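Local atomic coordinates of glycosyl transferase (Staphylococcus aureus, PDB entry 5U02), a protein that belongs to the TarS-type glycosyltransferases and combines a linker region with two C-terminal beta domains of the E-set type. Residues D147-L157 and K192-L200; R229-Y237 and P258-S268. All blocks are in the same frame, centred on the assembly; numbering follows the deposited sequence.

Both contacts belong to one beta domain, the first TarS C-terminal domain, and illustrate how one antiparallel sheet is paired through its backbone and has a loop fastened to it through side chains. The centres of contact 1 and contact 2 are about 15 Å apart. In contact 1 two neighbouring strands, 150-159 and 193-199, pair through their backbones; contact 2, which follows it along the chain, ties the loop after strand 224-229 to the hairpin of strands 252-260 and 267-274, mainly through side chains. They meet where Leu155 CD1 packs against Val230 CG1 at 4.2 Å. Strand 138-146 touches both, pairing with 150-159 and receiving side chains from loop 229-237. Contact 1 also faces a second subunit, whereas contact 2 stays within one chain.

Contact 1: residues D147-L157 and K192-L200; sequences DNHKIVTELTL and KQYRFNIML
Ile151 and Ile198, like Thr153 with Phe196 and Leu155 with Tyr194, form hydrogen-bonded pairs of an antiparallel beta ladder in an E-set domain. The bond from Ile198 N to Ile151 O, 2.7 Å long, is almost straight at 174°. Past the ladder, Leu200 N reaches His149 O from above the carbonyl plane, while Asp147 OD1 takes His149 N (an Asx turn) and also Lys150 N, making an Asx motif.

Apolar contacts line the face of Ile151, Leu155 and Tyr194. Ile151 and Ile198 meet CB to CB at 4.0 Å, and the side chains of Ile151 and Leu200 cross at about a right angle, Ile151 CD1 4.1 Å from Leu200 CD2. Leu157 CD1 lies 4.0 Å from Tyr194 CE1.

The face of Lys150, Glu154 and Arg195 is largely polar and meets the second subunit: Lys150 NZ forms a salt bridge with Glu201 of that subunit, and Glu154 OE2 hydrogen-bonds Tyr206 OH of the same subunit. Met199, its chain bent twice, turns SD beside Lys150 CB and sets CE 3.5 Å from His149 NE2. Thr156 OG1, also bonded to Thr142, shares a water with Gln193 OE1, at 3.0 Å from OG1.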
# COMPACT_ATOMS: atom_id res chain seq x y z
N ASP A 147 -21.14 -8.45 0.14
CA ASP A 147 -21.87 -9.38 -0.70
C ASP A 147 -20.98 -10.61 -0.90
O ASP A 147 -19.96 -10.76 -0.21
CB ASP A 147 -22.29 -8.71 -2.02
CG ASP A 147 -21.13 -8.03 -2.72
OD1 ASP A 147 -20.04 -8.63 -2.83
OD2 ASP A 147 -21.31 -6.87 -3.17
N ASN A 148 -21.35 -11.47 -1.84
CA ASN A 148 -20.56 -12.68 -2.11
C ASN A 148 -19.24 -12.38 -2.82
O ASN A 148 -18.49 -13.32 -3.12
CB ASN A 148 -21.37 -13.67 -2.94
CG ASN A 148 -21.66 -13.16 -4.33
OD1 ASN A 148 -22.24 -12.09 -4.50
ND2 ASN A 148 -21.24 -13.92 -5.34
N HIS A 149 -18.93 -11.12 -3.08
CA HIS A 149 -17.75 -10.72 -3.84
C HIS A 149 -16.75 -9.92 -3.02
O HIS A 149 -15.54 -10.14 -3.15
CB HIS A 149 -18.19 -9.95 -5.09
CG HIS A 149 -17.08 -9.23 -5.79
ND1 HIS A 149 -16.97 -7.85 -5.81
CD2 HIS A 149 -16.01 -9.70 -6.48
CE1 HIS A 149 -15.89 -7.51 -6.50
NE2 HIS A 149 -15.29 -8.62 -6.91
N LYS A 150 -17.21 -9.04 -2.14
CA LYS A 150 -16.28 -8.27 -1.32
C LYS A 150 -16.99 -7.72 -0.09
O LYS A 150 -18.22 -7.65 -0.03
CB LYS A 150 -15.65 -7.12 -2.11
CG LYS A 150 -16.66 -6.09 -2.58
CD LYS A 150 -15.98 -4.90 -3.25
CE LYS A 150 -17.01 -3.88 -3.72
NZ LYS A 150 -16.36 -2.70 -4.34
N ILE A 151 -16.18 -7.31 0.88
CA ILE A 151 -16.63 -6.54 2.04
C ILE A 151 -16.05 -5.14 1.91
O ILE A 151 -14.85 -4.98 1.63
CB ILE A 151 -16.17 -7.19 3.35
CG1 ILE A 151 -16.75 -8.60 3.49
CG2 ILE A 151 -16.54 -6.32 4.55
CD1 ILE A 151 -16.04 -9.44 4.56
N VAL A 152 -16.89 -4.13 2.10
CA VAL A 152 -16.46 -2.73 2.11
C VAL A 152 -16.79 -2.17 3.48
O VAL A 152 -17.96 -2.11 3.88
CB VAL A 152 -17.15 -1.91 1.00
CG1 VAL A 152 -16.62 -0.48 0.99
CG2 VAL A 152 -16.94 -2.58 -0.34
N THR A 153 -15.75 -1.76 4.22
CA THR A 153 -15.95 -1.19 5.54
C THR A 153 -15.15 0.10 5.65
O THR A 153 -14.03 0.21 5.15
CB THR A 153 -15.56 -2.18 6.66
OG1 THR A 153 -15.95 -1.63 7.92
CG2 THR A 153 -14.07 -2.43 6.68
N GLU A 154 -15.76 1.09 6.31
CA GLU A 154 -15.14 2.38 6.54
C GLU A 154 -14.95 2.56 8.04
O GLU A 154 -15.90 2.42 8.81
CB GLU A 154 -16.02 3.51 5.97
CG GLU A 154 -15.42 4.89 6.09
CD GLU A 154 -16.40 5.96 5.66
OE1 GLU A 154 -17.35 6.24 6.42
OE2 GLU A 154 -16.23 6.51 4.54
N LEU A 155 -13.72 2.86 8.44
CA LEU A 155 -13.39 3.12 9.84
C LEU A 155 -12.95 4.57 9.97
O LEU A 155 -12.07 5.02 9.24
CB LEU A 155 -12.28 2.18 10.32
CG LEU A 155 -12.62 0.70 10.21
CD1 LEU A 155 -11.48 -0.15 10.74
CD2 LEU A 155 -13.91 0.39 10.94
N THR A 156 -13.59 5.29 10.89
CA THR A 156 -13.32 6.71 11.09
C THR A 156 -12.60 6.89 12.43
O THR A 156 -13.13 6.51 13.48
CB THR A 156 -14.61 7.53 11.06
OG1 THR A 156 -15.21 7.40 9.76
CG2 THR A 156 -14.32 8.99 11.32
N LEU A 157 -11.41 7.48 12.38
CA LEU A 157 -10.69 7.86 13.59
C LEU A 157 -11.27 9.18 14.08
O LEU A 157 -10.95 10.24 13.56
CB LEU A 157 -9.20 7.99 13.32
CG LEU A 157 -8.49 6.86 12.58
CD1 LEU A 157 -6.99 7.07 12.62
CD2 LEU A 157 -8.86 5.52 13.18
N LYS A 192 -9.83 11.42 7.83
CA LYS A 192 -9.63 10.29 8.73
C LYS A 192 -10.71 9.23 8.57
O LYS A 192 -11.01 8.49 9.52
CB LYS A 192 -9.56 10.78 10.18
CG LYS A 192 -8.26 11.49 10.54
CD LYS A 192 -8.34 12.03 11.96
CE LYS A 192 -7.05 12.69 12.41
NZ LYS A 192 -5.96 11.70 12.57
N GLN A 193 -11.31 9.13 7.39
CA GLN A 193 -12.20 8.03 7.04
C GLN A 193 -11.42 7.04 6.18
O GLN A 193 -11.01 7.39 5.06
CB GLN A 193 -13.42 8.53 6.28
CG GLN A 193 -14.27 9.53 7.05
CD GLN A 193 -15.34 10.13 6.19
OE1 GLN A 193 -16.52 9.79 6.31
NE2 GLN A 193 -14.95 11.04 5.30
N TYR A 194 -11.22 5.83 6.68
CA TYR A 194 -10.37 4.84 6.04
C TYR A 194 -11.22 3.69 5.51
O TYR A 194 -11.89 3.00 6.29
CB TYR A 194 -9.30 4.35 7.01
CG TYR A 194 -8.30 5.43 7.37
CD1 TYR A 194 -8.58 6.35 8.38
CD2 TYR A 194 -7.11 5.56 6.68
CE1 TYR A 194 -7.67 7.35 8.70
CE2 TYR A 194 -6.20 6.55 6.98
CZ TYR A 194 -6.49 7.44 7.99
OH TYR A 194 -5.60 8.44 8.31
N ARG A 195 -11.18 3.47 4.20
CA ARG A 195 -12.03 2.50 3.51
C ARG A 195 -11.22 1.29 3.07
O ARG A 195 -10.17 1.45 2.43
CB ARG A 195 -12.72 3.14 2.30
CG ARG A 195 -13.41 2.15 1.38
CD ARG A 195 -14.11 2.89 0.26
NE ARG A 195 -15.17 3.74 0.79
CZ ARG A 195 -16.45 3.60 0.49
NH1 ARG A 195 -16.84 2.66 -0.36
NH2 ARG A 195 -17.35 4.42 1.03
N PHE A 196 -11.71 0.10 3.38
CA PHE A 196 -11.04 -1.15 3.05
C PHE A 196 -11.97 -2.00 2.20
O PHE A 196 -13.11 -2.27 2.59
CB PHE A 196 -10.63 -1.91 4.32
CG PHE A 196 -9.63 -1.17 5.17
CD1 PHE A 196 -10.05 -0.23 6.11
CD2 PHE A 196 -8.28 -1.41 5.03
CE1 PHE A 196 -9.13 0.45 6.89
CE2 PHE A 196 -7.35 -0.74 5.80
CZ PHE A 196 -7.77 0.19 6.74
N ASN A 197 -11.48 -2.40 1.01
CA ASN A 197 -12.15 -3.39 0.17
C ASN A 197 -11.50 -4.74 0.46
O ASN A 197 -10.33 -4.95 0.12
CB ASN A 197 -12.02 -3.04 -1.31
CG ASN A 197 -12.64 -1.70 -1.66
OD1 ASN A 197 -13.64 -1.30 -1.07
ND2 ASN A 197 -12.04 -1.00 -2.61
N ILE A 198 -12.26 -5.64 1.08
CA ILE A 198 -11.80 -6.99 1.39
C ILE A 198 -12.37 -7.92 0.33
O ILE A 198 -13.53 -8.34 0.42
CB ILE A 198 -12.22 -7.43 2.79
CG1 ILE A 198 -11.74 -6.45 3.86
CG2 ILE A 198 -11.70 -8.82 3.08
CD1 ILE A 198 -12.46 -6.66 5.16
N MET A 199 -11.57 -8.24 -0.67
CA MET A 199 -11.99 -9.12 -1.75
C MET A 199 -11.98 -10.57 -1.26
O MET A 199 -10.94 -11.09 -0.86
CB MET A 199 -11.06 -8.95 -2.95
CG MET A 199 -10.73 -7.50 -3.24
SD MET A 199 -12.21 -6.52 -3.48
CE MET A 199 -12.77 -7.15 -5.05
N LEU A 200 -13.15 -11.22 -1.31
CA LEU A 200 -13.25 -12.58 -0.79
C LEU A 200 -12.39 -13.57 -1.57
O LEU A 200 -11.96 -14.58 -1.02
CB LEU A 200 -14.70 -13.04 -0.77
CG LEU A 200 -15.69 -12.08 -0.10
CD1 LEU A 200 -17.10 -12.59 -0.22
CD2 LEU A 200 -15.34 -11.89 1.36
O HOH W 1 -17.02 9.76 9.41

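Contact 2: residues R229-Y237 and P258-S268; sequences RVGNQRNKY and PYFTKDFNNIS
Arg234 lays its guanidinium flat on the ring of Phe260, a cation-pi stack in which CZ stands 3.6 Å from the ring centroid, displaced toward the rim, with the planes about 21° apart. The arginine gets there by an extended chain from CG to NE, with CG set between the backbone N and carbonyl carbon (chi1 62°). The same ring offers its edge to Tyr237: Phe260 CE2 lies 3.6 Å from Tyr237 CG, over the tyrosine's face, in a T-shaped pair with planes 85° apart.

Hydrogen bonds fix the rotation of the stacked guanidinium. Arg234 NH1 bonds Gly231 O at 2.6 Å within its own loop and weakly reaches Asn265 O, while NH2 donates to Asn265 OD1 at 3.2 Å, in the guanidinium plane. The arrangement fastens the irregular loop following strand 224-229 across the turn of the 252-260/267-274 beta hairpin in this E-set domain. One backbone bond, Ile267 N to Val230 O, joins loop and hairpin where Gly231 passes close to Asn266.

At the end of strand 224-229, Arg229 extends the grip. Its chain bends about the CB-CG bond and brings one guanidinium face over Asn266 CB; NH1 donates to Ile267 O at 2.8 Å along a nearly straight path, and NH2 makes a weak bond to Ser268 OG. Asp214 joins this cluster, forming a salt bridge with Arg229 NH2 and a hydrogen bond with Ser268 OG.

Apolar contacts are fewer: Val230 CG2 meets Ile267 CG2, and the Tyr237 ring runs by Pro258, with Tyr237 OH 3.4 Å from Pro258 CB. That hydroxyl donates to a water 2.7 Å from OH, which in turn donates to Pro258 O.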
# COMPACT_ATOMS: atom_id res chain seq x y z
N ARG A 229 -9.52 -2.82 18.65
CA ARG A 229 -10.66 -3.67 18.35
C ARG A 229 -11.84 -2.79 17.96
O ARG A 229 -12.11 -1.78 18.62
CB ARG A 229 -11.00 -4.55 19.56
CG ARG A 229 -12.14 -5.52 19.35
CD ARG A 229 -11.60 -6.85 18.85
NE ARG A 229 -12.59 -7.91 18.85
CZ ARG A 229 -13.50 -8.08 17.89
NH1 ARG A 229 -13.56 -7.23 16.87
NH2 ARG A 229 -14.37 -9.09 17.94
N VAL A 230 -12.52 -3.14 16.86
CA VAL A 230 -13.49 -2.23 16.27
C VAL A 230 -14.88 -2.87 16.27
O VAL A 230 -15.03 -4.09 16.28
CB VAL A 230 -13.09 -1.82 14.83
CG1 VAL A 230 -11.72 -1.16 14.83
CG2 VAL A 230 -13.11 -3.01 13.90
N GLY A 231 -15.89 -2.00 16.26
CA GLY A 231 -17.26 -2.44 16.13
C GLY A 231 -18.19 -1.86 17.18
O GLY A 231 -19.36 -1.58 16.88
N ASN A 232 -17.70 -1.66 18.40
CA ASN A 232 -18.56 -1.22 19.49
C ASN A 232 -19.03 0.22 19.31
O ASN A 232 -20.08 0.59 19.85
CB ASN A 232 -17.86 -1.40 20.84
CG ASN A 232 -16.65 -0.49 21.02
OD1 ASN A 232 -16.75 0.57 21.64
ND2 ASN A 232 -15.51 -0.90 20.48
N GLN A 233 -18.28 1.04 18.58
CA GLN A 233 -18.75 2.33 18.10
C GLN A 233 -18.97 2.21 16.60
O GLN A 233 -18.05 1.84 15.86
CB GLN A 233 -17.74 3.44 18.41
CG GLN A 233 -17.48 3.65 19.90
CD GLN A 233 -18.76 3.86 20.69
OE1 GLN A 233 -19.61 4.67 20.30
NE2 GLN A 233 -18.92 3.13 21.78
N ARG A 234 -20.19 2.49 16.16
CA ARG A 234 -20.52 2.27 14.76
C ARG A 234 -21.80 3.00 14.41
O ARG A 234 -22.61 3.32 15.28
CB ARG A 234 -20.68 0.77 14.46
CG ARG A 234 -21.82 0.12 15.24
CD ARG A 234 -21.99 -1.33 14.84
NE ARG A 234 -23.05 -2.00 15.59
CZ ARG A 234 -22.87 -2.66 16.72
NH1 ARG A 234 -21.66 -2.76 17.26
NH2 ARG A 234 -23.90 -3.24 17.32
N ASN A 235 -21.97 3.26 13.12
CA ASN A 235 -23.29 3.57 12.61
C ASN A 235 -24.14 2.30 12.63
O ASN A 235 -23.63 1.18 12.74
CB ASN A 235 -23.22 4.13 11.19
CG ASN A 235 -22.76 5.58 11.16
OD1 ASN A 235 -23.03 6.34 12.08
ND2 ASN A 235 -22.08 5.96 10.09
N LYS A 236 -25.45 2.48 12.53
CA LYS A 236 -26.37 1.35 12.62
C LYS A 236 -26.04 0.31 11.55
O LYS A 236 -25.93 0.64 10.37
CB LYS A 236 -27.81 1.83 12.48
CG LYS A 236 -28.85 0.79 12.89
CD LYS A 236 -30.27 1.29 12.62
CE LYS A 236 -31.31 0.33 13.16
NZ LYS A 236 -32.71 0.85 12.99
N TYR A 237 -25.86 -0.93 11.99
CA TYR A 237 -25.57 -2.03 11.06
C TYR A 237 -26.71 -2.17 10.06
O TYR A 237 -27.89 -2.19 10.44
CB TYR A 237 -25.36 -3.32 11.85
CG TYR A 237 -24.94 -4.52 11.03
CD1 TYR A 237 -23.73 -4.53 10.34
CD2 TYR A 237 -25.72 -5.66 10.97
CE1 TYR A 237 -23.33 -5.63 9.61
CE2 TYR A 237 -25.33 -6.77 10.25
CZ TYR A 237 -24.14 -6.75 9.57
OH TYR A 237 -23.75 -7.85 8.84
N PRO A 258 -21.05 -11.84 9.26
CA PRO A 258 -20.70 -10.81 10.24
C PRO A 258 -21.64 -10.86 11.43
O PRO A 258 -22.83 -11.17 11.29
CB PRO A 258 -20.85 -9.50 9.46
CG PRO A 258 -20.80 -9.90 8.01
CD PRO A 258 -21.42 -11.27 7.96
N TYR A 259 -21.11 -10.54 12.60
CA TYR A 259 -21.92 -10.48 13.81
C TYR A 259 -21.15 -9.68 14.85
O TYR A 259 -19.98 -9.34 14.67
CB TYR A 259 -22.27 -11.88 14.33
CG TYR A 259 -21.06 -12.62 14.85
CD1 TYR A 259 -20.14 -13.18 13.97
CD2 TYR A 259 -20.84 -12.77 16.21
CE1 TYR A 259 -19.02 -13.86 14.43
CE2 TYR A 259 -19.72 -13.46 16.68
CZ TYR A 259 -18.82 -14.00 15.79
OH TYR A 259 -17.71 -14.67 16.28
N PHE A 260 -21.84 -9.40 15.96
CA PHE A 260 -21.31 -8.56 17.02
C PHE A 260 -21.23 -9.37 18.30
O PHE A 260 -22.16 -10.11 18.64
CB PHE A 260 -22.19 -7.32 17.21
CG PHE A 260 -22.25 -6.46 15.98
CD1 PHE A 260 -21.25 -5.54 15.71
CD2 PHE A 260 -23.29 -6.59 15.08
CE1 PHE A 260 -21.30 -4.75 14.57
CE2 PHE A 260 -23.35 -5.80 13.94
CZ PHE A 260 -22.35 -4.88 13.69
N THR A 261 -20.11 -9.25 19.00
CA THR A 261 -19.83 -10.10 20.14
C THR A 261 -20.69 -9.71 21.34
O THR A 261 -21.14 -8.57 21.48
CB THR A 261 -18.35 -10.04 20.52
OG1 THR A 261 -17.98 -8.69 20.80
CG2 THR A 261 -17.50 -10.58 19.38
N LYS A 262 -20.89 -10.69 22.22
CA LYS A 262 -21.79 -10.51 23.35
C LYS A 262 -21.18 -9.62 24.42
O LYS A 262 -21.87 -8.77 25.00
CB LYS A 262 -22.14 -11.87 23.95
CG LYS A 262 -23.38 -11.85 24.81
CD LYS A 262 -24.54 -11.33 23.99
CE LYS A 262 -25.80 -11.25 24.81
NZ LYS A 262 -26.81 -10.38 24.14
N ASP A 263 -19.88 -9.78 24.70
CA ASP A 263 -19.28 -9.12 25.85
C ASP A 263 -19.04 -7.64 25.60
O ASP A 263 -19.31 -6.82 26.49
CB ASP A 263 -17.97 -9.82 26.23
CG ASP A 263 -17.03 -10.01 25.05
OD1 ASP A 263 -17.24 -9.39 23.99
OD2 ASP A 263 -16.06 -10.78 25.20
N PHE A 264 -18.54 -7.26 24.42
CA PHE A 264 -18.18 -5.87 24.17
C PHE A 264 -18.73 -5.32 22.86
O PHE A 264 -18.33 -4.22 22.46
CB PHE A 264 -16.66 -5.68 24.22
CG PHE A 264 -16.06 -6.05 25.54
CD1 PHE A 264 -16.23 -5.23 26.64
CD2 PHE A 264 -15.34 -7.22 25.69
CE1 PHE A 264 -15.68 -5.57 27.87
CE2 PHE A 264 -14.79 -7.57 26.91
CZ PHE A 264 -14.96 -6.74 28.00
N ASN A 265 -19.61 -6.05 22.18
CA ASN A 265 -20.35 -5.51 21.04
C ASN A 265 -19.42 -5.14 19.88
O ASN A 265 -19.68 -4.18 19.14
CB ASN A 265 -21.20 -4.31 21.47
CG ASN A 265 -22.34 -4.02 20.52
OD1 ASN A 265 -22.80 -4.90 19.80
ND2 ASN A 265 -22.81 -2.78 20.53
N ASN A 266 -18.33 -5.88 19.71
CA ASN A 266 -17.41 -5.68 18.60
C ASN A 266 -17.75 -6.63 17.46
O ASN A 266 -18.39 -7.66 17.66
CB ASN A 266 -15.96 -5.88 19.05
CG ASN A 266 -15.50 -4.80 20.00
OD1 ASN A 266 -15.24 -5.07 21.17
ND2 ASN A 266 -15.40 -3.58 19.51
N ILE A 267 -17.30 -6.28 16.26
CA ILE A 267 -17.71 -7.01 15.07
C ILE A 267 -16.69 -8.09 14.75
O ILE A 267 -15.48 -7.89 14.87
CB ILE A 267 -17.91 -6.05 13.88
CG1 ILE A 267 -18.52 -6.79 12.69
CG2 ILE A 267 -16.60 -5.36 13.50
CD1 ILE A 267 -19.01 -5.88 11.60
N SER A 268 -17.19 -9.27 14.36
CA SER A 268 -16.36 -10.40 14.00
C SER A 268 -16.96 -11.08 12.78
O SER A 268 -18.08 -10.77 12.36
CB SER A 268 -16.21 -11.38 15.16
OG SER A 268 -15.58 -10.76 16.27
O HOH W 2 -21.71 -0.26 22.19
O HOH W 3 -24.93 -10.16 9.55